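Long-range contacts in carbohydrate binding module (Ruminococcus flavefaciens, PDB 4V1K), which probably binds plant cell-wall polysaccharides, serving as a carbohydrate-recognition module of the cellulosomal family 9 glycoside hydrolase Cel9A: residues 60-68 with 92-103; 24-35 with 104-115. One frame throughout, in Å; residues are numbered along the deposited sequence.

Interaction 1 of 2, residues 60-68 with 92-103; sequences QFGTSTTDS and WKVPSDISSIIQ
Trp-92 holds its CG trans to the backbone N (chi1 -179°) and Phe-61 sets its own opposite the carbonyl carbon, which lets the two aromatic side chains pass each other head to tail. Their ring planes lie only 15° apart but are displaced, an offset pair with little direct stacking; one face of each ring receives the other residue's methylene instead. CB of Phe-61 sits over the six-membered ring of Trp-92, 3.4 Å from its CE3, and CB of Trp-92 lies over the Phe-61 ring, 3.6 Å from CD1, a reciprocal pair of CH-pi contacts. Val-94 CG2 packs on the opposite face of the indole, while Val-44 of strand 41-49 touches both aromatics. Large flat hydrocarbon groups suit this buried place between the two sheets.

Farther along, Thr-63 uses both branches. Its methyl CG2 meets CG2 of Ile-98 at 3.7 Å, and OG1, which also bonds to Tyr-30, donates to Ser-64 O at 2.9 Å. The same carbonyl oxygen takes Gln-103 N at 3.0 Å from the other face of its plane, so two donors grip it. Thr-66 N then donates to Ile-101 O at 2.8 Å, close to the line of the carbonyl bond. Ile-101 runs alongside Thr-65, its branched aliphatic chain giving apolar packing through CD1, 3.9 Å from Thr-65 CB.

Thr-65 OG1 accepts from Asp-67 N at 3.2 Å, an ST turn that begins at Thr-65, the residue bridged singly to Ile-102. Together these features join the end of strand 55-64 to the chain after helix 96-99, with Phe-61 and Trp-92 packing in the interior of a beta-sandwich-like fold.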
# COMPACT_ATOMS: atom_id res chain seq x y z
N GLN A 60 0.29 2.10 8.07
CA GLN A 60 0.19 0.65 8.04
C GLN A 60 -0.49 0.25 6.76
O GLN A 60 -1.30 1.03 6.22
CB GLN A 60 -0.71 0.13 9.18
CG GLN A 60 -0.07 -0.09 10.48
CD GLN A 60 -1.01 -0.50 11.55
OE1 GLN A 60 -1.64 0.34 12.15
NE2 GLN A 60 -1.06 -1.80 11.87
N PHE A 61 -0.20 -0.96 6.31
CA PHE A 61 -0.89 -1.57 5.16
C PHE A 61 -1.92 -2.59 5.63
O PHE A 61 -1.74 -3.28 6.65
CB PHE A 61 0.07 -2.26 4.19
CG PHE A 61 0.97 -1.31 3.43
CD1 PHE A 61 1.99 -0.61 4.07
CD2 PHE A 61 0.81 -1.13 2.08
CE1 PHE A 61 2.82 0.25 3.36
CE2 PHE A 61 1.64 -0.29 1.36
CZ PHE A 61 2.66 0.42 2.00
N GLY A 62 -3.01 -2.69 4.86
CA GLY A 62 -3.98 -3.76 5.02
C GLY A 62 -4.30 -4.43 3.69
O GLY A 62 -4.08 -3.85 2.63
N THR A 63 -4.87 -5.62 3.76
CA THR A 63 -5.24 -6.36 2.56
C THR A 63 -6.47 -7.23 2.78
O THR A 63 -6.68 -7.82 3.85
CB THR A 63 -4.06 -7.22 2.04
OG1 THR A 63 -4.43 -7.94 0.84
CG2 THR A 63 -3.61 -8.23 3.11
N SER A 64 -7.26 -7.36 1.70
CA SER A 64 -8.24 -8.43 1.62
C SER A 64 -7.53 -9.80 1.75
O SER A 64 -6.45 -9.98 1.20
CB SER A 64 -8.99 -8.40 0.28
OG SER A 64 -9.69 -7.17 0.12
N THR A 65 -8.18 -10.75 2.44
CA THR A 65 -7.70 -12.12 2.54
C THR A 65 -8.84 -13.10 2.30
O THR A 65 -10.03 -12.72 2.34
CB THR A 65 -7.06 -12.45 3.91
OG1 THR A 65 -8.11 -12.60 4.87
CG2 THR A 65 -6.06 -11.42 4.34
N THR A 66 -8.47 -14.37 2.18
CA THR A 66 -9.45 -15.46 2.04
C THR A 66 -9.85 -16.05 3.41
O THR A 66 -10.61 -17.03 3.43
CB THR A 66 -8.85 -16.57 1.15
OG1 THR A 66 -7.65 -17.03 1.74
CG2 THR A 66 -8.54 -16.03 -0.24
N ASP A 67 -9.37 -15.47 4.52
CA ASP A 67 -9.71 -16.11 5.82
C ASP A 67 -10.84 -15.48 6.55
O ASP A 67 -10.80 -14.43 7.22
CB ASP A 67 -8.60 -16.26 6.80
CG ASP A 67 -8.96 -17.22 7.95
OD1 ASP A 67 -10.08 -17.92 8.04
OD2 ASP A 67 -8.04 -17.26 8.77
N SER A 68 -11.94 -16.19 6.38
CA SER A 68 -13.18 -15.75 7.03
C SER A 68 -13.12 -15.63 8.57
O SER A 68 -13.81 -14.78 9.15
CB SER A 68 -14.32 -16.67 6.64
OG SER A 68 -14.08 -18.00 7.12
N TRP A 92 6.53 -2.13 2.44
CA TRP A 92 6.02 -3.17 3.35
C TRP A 92 6.51 -4.56 2.95
O TRP A 92 6.20 -5.03 1.87
CB TRP A 92 4.50 -3.14 3.35
CG TRP A 92 3.84 -4.13 4.25
CD1 TRP A 92 4.27 -4.52 5.49
CD2 TRP A 92 2.63 -4.87 4.01
NE1 TRP A 92 3.41 -5.43 6.03
CE2 TRP A 92 2.40 -5.68 5.15
CE3 TRP A 92 1.72 -4.92 2.94
CZ2 TRP A 92 1.30 -6.52 5.27
CZ3 TRP A 92 0.60 -5.78 3.06
CH2 TRP A 92 0.41 -6.57 4.22
N LYS A 93 7.29 -5.18 3.82
CA LYS A 93 7.70 -6.58 3.65
C LYS A 93 6.58 -7.45 4.21
O LYS A 93 6.27 -7.41 5.41
CB LYS A 93 9.05 -6.85 4.35
CG LYS A 93 10.16 -5.92 3.83
CD LYS A 93 11.56 -6.25 4.28
CE LYS A 93 12.54 -5.41 3.47
NZ LYS A 93 13.96 -5.67 3.85
N VAL A 94 5.90 -8.17 3.31
CA VAL A 94 4.69 -8.89 3.67
C VAL A 94 5.03 -10.16 4.44
O VAL A 94 5.79 -11.00 3.94
CB VAL A 94 3.87 -9.23 2.41
CG1 VAL A 94 2.56 -9.89 2.80
CG2 VAL A 94 3.57 -7.96 1.60
N PRO A 95 4.48 -10.34 5.65
CA PRO A 95 4.74 -11.59 6.36
C PRO A 95 4.19 -12.82 5.63
O PRO A 95 3.14 -12.75 4.99
CB PRO A 95 4.00 -11.41 7.70
CG PRO A 95 3.59 -10.03 7.81
CD PRO A 95 3.60 -9.44 6.43
N SER A 96 4.88 -13.95 5.77
CA SER A 96 4.48 -15.20 5.12
C SER A 96 3.04 -15.59 5.44
O SER A 96 2.33 -16.05 4.54
CB SER A 96 5.43 -16.35 5.50
OG SER A 96 6.71 -16.06 4.99
N ASP A 97 2.61 -15.39 6.69
CA ASP A 97 1.25 -15.77 7.10
C ASP A 97 0.16 -14.88 6.50
O ASP A 97 -0.95 -15.28 6.42
CB ASP A 97 1.08 -15.92 8.63
CG ASP A 97 1.25 -14.60 9.45
OD1 ASP A 97 1.55 -13.52 8.88
OD2 ASP A 97 1.08 -14.67 10.70
N ILE A 98 0.50 -13.69 6.06
CA ILE A 98 -0.45 -12.88 5.27
C ILE A 98 -0.35 -13.20 3.77
O ILE A 98 -1.38 -13.37 3.09
CB ILE A 98 -0.23 -11.39 5.55
CG1 ILE A 98 -0.61 -11.08 7.01
CG2 ILE A 98 -1.05 -10.53 4.59
CD1 ILE A 98 -0.45 -9.63 7.39
N SER A 99 0.87 -13.28 3.24
CA SER A 99 1.04 -13.50 1.80
C SER A 99 0.33 -14.79 1.34
O SER A 99 -0.21 -14.84 0.23
CB SER A 99 2.51 -13.48 1.38
OG SER A 99 3.23 -14.53 1.98
N SER A 100 0.28 -15.81 2.21
CA SER A 100 -0.34 -17.07 1.81
C SER A 100 -1.87 -17.00 1.65
O SER A 100 -2.45 -17.88 1.02
CB SER A 100 0.07 -18.19 2.76
OG SER A 100 -0.64 -18.04 3.94
N ILE A 101 -2.51 -15.95 2.19
CA ILE A 101 -3.97 -15.83 2.17
C ILE A 101 -4.48 -14.52 1.55
O ILE A 101 -5.69 -14.26 1.57
CB ILE A 101 -4.61 -16.03 3.56
CG1 ILE A 101 -4.04 -15.02 4.55
CG2 ILE A 101 -4.45 -17.48 4.02
CD1 ILE A 101 -4.76 -14.95 5.88
N ILE A 102 -3.60 -13.74 0.92
CA ILE A 102 -4.09 -12.55 0.19
C ILE A 102 -5.15 -12.94 -0.86
O ILE A 102 -4.94 -13.91 -1.65
CB ILE A 102 -2.94 -11.72 -0.44
CG1 ILE A 102 -2.16 -11.01 0.68
CG2 ILE A 102 -3.44 -10.71 -1.47
CD1 ILE A 102 -0.90 -10.28 0.25
N GLN A 103 -6.23 -12.15 -0.89
CA GLN A 103 -7.30 -12.36 -1.85
C GLN A 103 -7.17 -11.33 -2.97
O GLN A 103 -7.48 -10.15 -2.80
CB GLN A 103 -8.68 -12.24 -1.17
CG GLN A 103 -9.85 -12.30 -2.15
CD GLN A 103 -9.92 -13.62 -2.89
OE1 GLN A 103 -9.12 -13.86 -3.79
NE2 GLN A 103 -10.93 -14.46 -2.57

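Interaction 2 of 2, residues 24-35 with 104-115; sequences RMIGFSYKDFGI and TQYGGEIKFGVW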
# COMPACT_ATOMS: atom_id res chain seq x y z
N ARG A 24 -8.64 7.36 5.98
CA ARG A 24 -7.17 7.41 6.03
C ARG A 24 -6.47 6.19 5.41
O ARG A 24 -5.25 6.09 5.39
CB ARG A 24 -6.68 7.63 7.47
CG ARG A 24 -6.94 9.06 7.95
CD ARG A 24 -6.40 9.32 9.32
NE ARG A 24 -6.53 10.72 9.70
CZ ARG A 24 -7.10 11.15 10.81
NH1 ARG A 24 -7.65 10.28 11.69
NH2 ARG A 24 -7.11 12.47 11.04
N MSE A 25 -7.25 5.23 4.90
CA MSE A 25 -6.66 4.16 4.06
C MSE A 25 -7.09 4.33 2.61
O MSE A 25 -8.28 4.44 2.28
CB MSE A 25 -7.07 2.76 4.54
CG MSE A 25 -6.70 2.51 5.99
SE MSE A 25 -6.66 0.64 6.55
CE MSE A 25 -4.82 0.23 6.03
N ILE A 26 -6.10 4.34 1.74
CA ILE A 26 -6.35 4.50 0.30
C ILE A 26 -6.20 3.15 -0.39
O ILE A 26 -5.18 2.46 -0.27
CB ILE A 26 -5.42 5.52 -0.33
CG1 ILE A 26 -5.61 6.87 0.36
CG2 ILE A 26 -5.72 5.62 -1.82
CD1 ILE A 26 -4.40 7.77 0.34
N GLY A 27 -7.29 2.74 -1.06
CA GLY A 27 -7.40 1.42 -1.65
C GLY A 27 -7.06 1.33 -3.13
O GLY A 27 -7.39 2.25 -3.89
N PHE A 28 -6.45 0.20 -3.51
CA PHE A 28 -6.19 -0.17 -4.91
C PHE A 28 -6.61 -1.60 -5.15
O PHE A 28 -6.22 -2.51 -4.41
CB PHE A 28 -4.72 0.03 -5.27
CG PHE A 28 -4.22 1.41 -4.99
CD1 PHE A 28 -4.41 2.42 -5.93
CD2 PHE A 28 -3.60 1.71 -3.78
CE1 PHE A 28 -3.98 3.71 -5.68
CE2 PHE A 28 -3.18 3.00 -3.53
CZ PHE A 28 -3.37 3.99 -4.48
N SER A 29 -7.46 -1.81 -6.15
CA SER A 29 -7.95 -3.13 -6.47
C SER A 29 -6.82 -3.98 -7.09
O SER A 29 -6.12 -3.54 -8.00
CB SER A 29 -9.15 -3.06 -7.47
OG SER A 29 -10.24 -2.29 -6.97
N TYR A 30 -6.66 -5.22 -6.60
CA TYR A 30 -5.64 -6.10 -7.17
C TYR A 30 -5.84 -6.34 -8.69
O TYR A 30 -4.86 -6.50 -9.42
CB TYR A 30 -5.56 -7.42 -6.44
CG TYR A 30 -4.87 -7.33 -5.08
CD1 TYR A 30 -3.48 -6.99 -4.98
CD2 TYR A 30 -5.56 -7.63 -3.91
CE1 TYR A 30 -2.84 -6.93 -3.74
CE2 TYR A 30 -4.91 -7.59 -2.68
CZ TYR A 30 -3.56 -7.25 -2.59
OH TYR A 30 -2.91 -7.22 -1.35
N LYS A 31 -7.09 -6.34 -9.14
CA LYS A 31 -7.35 -6.55 -10.55
C LYS A 31 -6.67 -5.49 -11.45
O LYS A 31 -6.36 -5.76 -12.64
CB LYS A 31 -8.85 -6.66 -10.83
CG LYS A 31 -9.63 -5.39 -10.62
CD LYS A 31 -11.06 -5.53 -11.14
CE LYS A 31 -11.99 -4.51 -10.47
NZ LYS A 31 -13.42 -4.80 -10.79
N ASP A 32 -6.40 -4.30 -10.90
CA ASP A 32 -5.74 -3.24 -11.66
C ASP A 32 -4.29 -3.59 -12.01
O ASP A 32 -3.73 -3.04 -12.99
CB ASP A 32 -5.74 -1.90 -10.93
CG ASP A 32 -7.16 -1.26 -10.80
OD1 ASP A 32 -8.17 -1.82 -11.21
OD2 ASP A 32 -7.22 -0.13 -10.27
N PHE A 33 -3.69 -4.50 -11.23
CA PHE A 33 -2.30 -4.92 -11.47
C PHE A 33 -2.17 -6.03 -12.51
O PHE A 33 -1.14 -6.15 -13.15
CB PHE A 33 -1.66 -5.44 -10.18
CG PHE A 33 -1.46 -4.39 -9.12
CD1 PHE A 33 -2.51 -4.04 -8.26
CD2 PHE A 33 -0.23 -3.77 -8.95
CE1 PHE A 33 -2.33 -3.07 -7.28
CE2 PHE A 33 -0.04 -2.84 -7.95
CZ PHE A 33 -1.08 -2.47 -7.12
N GLY A 34 -3.19 -6.88 -12.64
CA GLY A 34 -3.13 -8.02 -13.56
C GLY A 34 -2.50 -9.28 -12.97
O GLY A 34 -2.14 -10.19 -13.72
N ILE A 35 -2.36 -9.30 -11.65
CA ILE A 35 -1.80 -10.42 -10.88
C ILE A 35 -2.65 -11.69 -10.95
O ILE A 35 -3.89 -11.62 -10.89
CB ILE A 35 -1.51 -10.00 -9.40
CG1 ILE A 35 -0.80 -11.10 -8.62
CG2 ILE A 35 -2.77 -9.57 -8.66
CD1 ILE A 35 -0.19 -10.62 -7.33
N THR A 104 -6.66 -11.78 -4.12
CA THR A 104 -6.56 -10.91 -5.31
C THR A 104 -7.81 -10.90 -6.19
O THR A 104 -7.94 -10.04 -7.09
CB THR A 104 -5.36 -11.30 -6.20
OG1 THR A 104 -5.50 -12.64 -6.68
CG2 THR A 104 -4.06 -11.16 -5.43
N GLN A 105 -8.72 -11.83 -5.94
CA GLN A 105 -9.93 -12.01 -6.75
C GLN A 105 -11.15 -11.34 -6.13
O GLN A 105 -11.13 -10.92 -4.95
CB GLN A 105 -10.22 -13.50 -6.88
CG GLN A 105 -9.04 -14.35 -7.37
CD GLN A 105 -9.42 -15.78 -7.66
OE1 GLN A 105 -10.28 -16.05 -8.47
NE2 GLN A 105 -8.76 -16.72 -6.99
N TYR A 106 -12.22 -11.24 -6.92
CA TYR A 106 -13.55 -10.86 -6.41
C TYR A 106 -13.57 -9.46 -5.77
O TYR A 106 -14.36 -9.18 -4.88
CB TYR A 106 -14.14 -11.97 -5.48
CG TYR A 106 -14.05 -13.33 -6.12
CD1 TYR A 106 -14.71 -13.58 -7.33
CD2 TYR A 106 -13.29 -14.37 -5.55
CE1 TYR A 106 -14.60 -14.81 -7.98
CE2 TYR A 106 -13.19 -15.61 -6.19
CZ TYR A 106 -13.84 -15.83 -7.40
OH TYR A 106 -13.72 -17.05 -8.09
N GLY A 107 -12.72 -8.58 -6.29
CA GLY A 107 -12.63 -7.18 -5.86
C GLY A 107 -11.65 -6.93 -4.70
O GLY A 107 -11.64 -5.83 -4.13
N GLY A 108 -10.84 -7.95 -4.32
CA GLY A 108 -9.86 -7.75 -3.27
C GLY A 108 -8.97 -6.53 -3.52
O GLY A 108 -8.63 -6.22 -4.67
N GLU A 109 -8.55 -5.90 -2.42
CA GLU A 109 -7.76 -4.68 -2.44
C GLU A 109 -6.52 -4.74 -1.52
O GLU A 109 -6.56 -5.38 -0.45
CB GLU A 109 -8.59 -3.47 -1.97
CG GLU A 109 -9.75 -3.11 -2.89
CD GLU A 109 -10.52 -1.88 -2.50
OE1 GLU A 109 -10.07 -1.11 -1.62
OE2 GLU A 109 -11.58 -1.64 -3.15
N ILE A 110 -5.50 -3.97 -1.91
CA ILE A 110 -4.43 -3.54 -1.04
C ILE A 110 -4.74 -2.12 -0.59
O ILE A 110 -5.16 -1.27 -1.40
CB ILE A 110 -3.03 -3.67 -1.74
CG1 ILE A 110 -1.89 -3.28 -0.80
CG2 ILE A 110 -2.94 -2.80 -3.01
CD1 ILE A 110 -1.63 -4.27 0.30
N LYS A 111 -4.56 -1.86 0.71
CA LYS A 111 -4.89 -0.55 1.33
C LYS A 111 -3.65 0.07 1.98
O LYS A 111 -2.94 -0.58 2.75
CB LYS A 111 -6.04 -0.71 2.33
CG LYS A 111 -7.33 -1.24 1.70
CD LYS A 111 -8.54 -0.44 2.08
CE LYS A 111 -9.79 -1.07 1.53
NZ LYS A 111 -10.72 -0.02 1.04
N PHE A 112 -3.39 1.33 1.62
CA PHE A 112 -2.24 2.12 2.09
C PHE A 112 -2.76 3.12 3.12
O PHE A 112 -3.47 4.08 2.78
CB PHE A 112 -1.61 2.83 0.88
CG PHE A 112 -0.55 3.85 1.21
CD1 PHE A 112 0.60 3.48 1.89
CD2 PHE A 112 -0.67 5.16 0.75
CE1 PHE A 112 1.60 4.42 2.14
CE2 PHE A 112 0.32 6.09 1.01
CZ PHE A 112 1.44 5.71 1.70
N GLY A 113 -2.46 2.84 4.37
CA GLY A 113 -2.92 3.66 5.49
C GLY A 113 -1.92 4.77 5.79
O GLY A 113 -0.71 4.52 5.93
N VAL A 114 -2.43 6.00 5.90
CA VAL A 114 -1.61 7.16 6.25
C VAL A 114 -2.09 7.71 7.59
O VAL A 114 -3.11 8.42 7.66
CB VAL A 114 -1.66 8.27 5.16
CG1 VAL A 114 -0.67 9.38 5.49
CG2 VAL A 114 -1.34 7.70 3.79
N TRP A 115 -1.39 7.37 8.66
CA TRP A 115 -1.77 7.89 9.99
C TRP A 115 -1.24 9.31 10.23
O TRP A 115 -1.87 10.10 10.96
CB TRP A 115 -1.28 6.95 11.09
CG TRP A 115 -1.67 5.48 11.03
CD1 TRP A 115 -1.05 4.47 11.73
CD2 TRP A 115 -2.74 4.84 10.30
NE1 TRP A 115 -1.64 3.27 11.47
CE2 TRP A 115 -2.67 3.45 10.60
CE3 TRP A 115 -3.72 5.29 9.38
CZ2 TRP A 115 -3.58 2.51 10.06
CZ3 TRP A 115 -4.62 4.35 8.86
CH2 TRP A 115 -4.52 2.98 9.18
O HOH W 1 -12.17 -3.43 -5.24
O HOH W 2 -9.44 -6.61 -7.34
O HOH W 3 -6.05 -12.71 -9.39
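Tyr-30, Ile-110 and Met-25, the last present as selenomethionine, bury the most surface where strand 25-29, with Tyr-30 just after it, runs antiparallel to strand 109-114. Tyr-30 is sandwiched: Thr-104 CG2 lies over one ring face, 3.9 Å from CG, and the backbone N of Ile-110 lies over the opposite one. Its hydroxyl reaches Thr-63, so an aromatic with a polar tip suits this buried place.

Ile-110 crosses that ring at about a right angle, CB 3.7 Å from Tyr-30 CZ. Setting CG1 anti to the backbone N (chi1 -177°) leaves the CG2 branch to pack 4.0 Å from Phe-28 CB. Its backbone is paired with Phe-28 through both N-H groups, and Tyr-30 N donates to Gly-108 O at 2.9 Å.

At the far end, Met-25 brings CG to the edge of the Trp-115 indole, 3.9 Å from CH2, with SE also edge-on in a Met-aromatic contact. Gly-113, lacking a side chain, lets both pack close over its backbone. Lys-111 NZ bridges to Glu-109 OE1 at 2.9 Å, and a water links Ser-29, Gly-107 and Glu-109. Ile-26, Phe-28, Ile-110 and Phe-112 thus make one face apolar, while Met-25, Ser-29, Glu-109 and Lys-111 give the other a mixed, partly charged character.

How the interactions relate
The two contacts lie side by side, their centres about 11 Å apart, and meet in one antiparallel sheet, where strands 55-64 and 109-114 are neighbours. Along the chain interaction 1 is nested within interaction 2: residues 24-35 come first, then 60-68 and 92-103, and 104-115 follows directly, so the chain leaving helix 96-99 goes on to strand 109-114. The seam is polar as well as apolar: Gly-62 O probably accepts from Lys-111 N and also packs against Ile-110 CD1. Strand 109-114 thus stands between strands 25-29 and 55-64, while interaction 1 ties this sheet to strand 87-93, at the edge of the other sheet, knitting the small module into one compact unit.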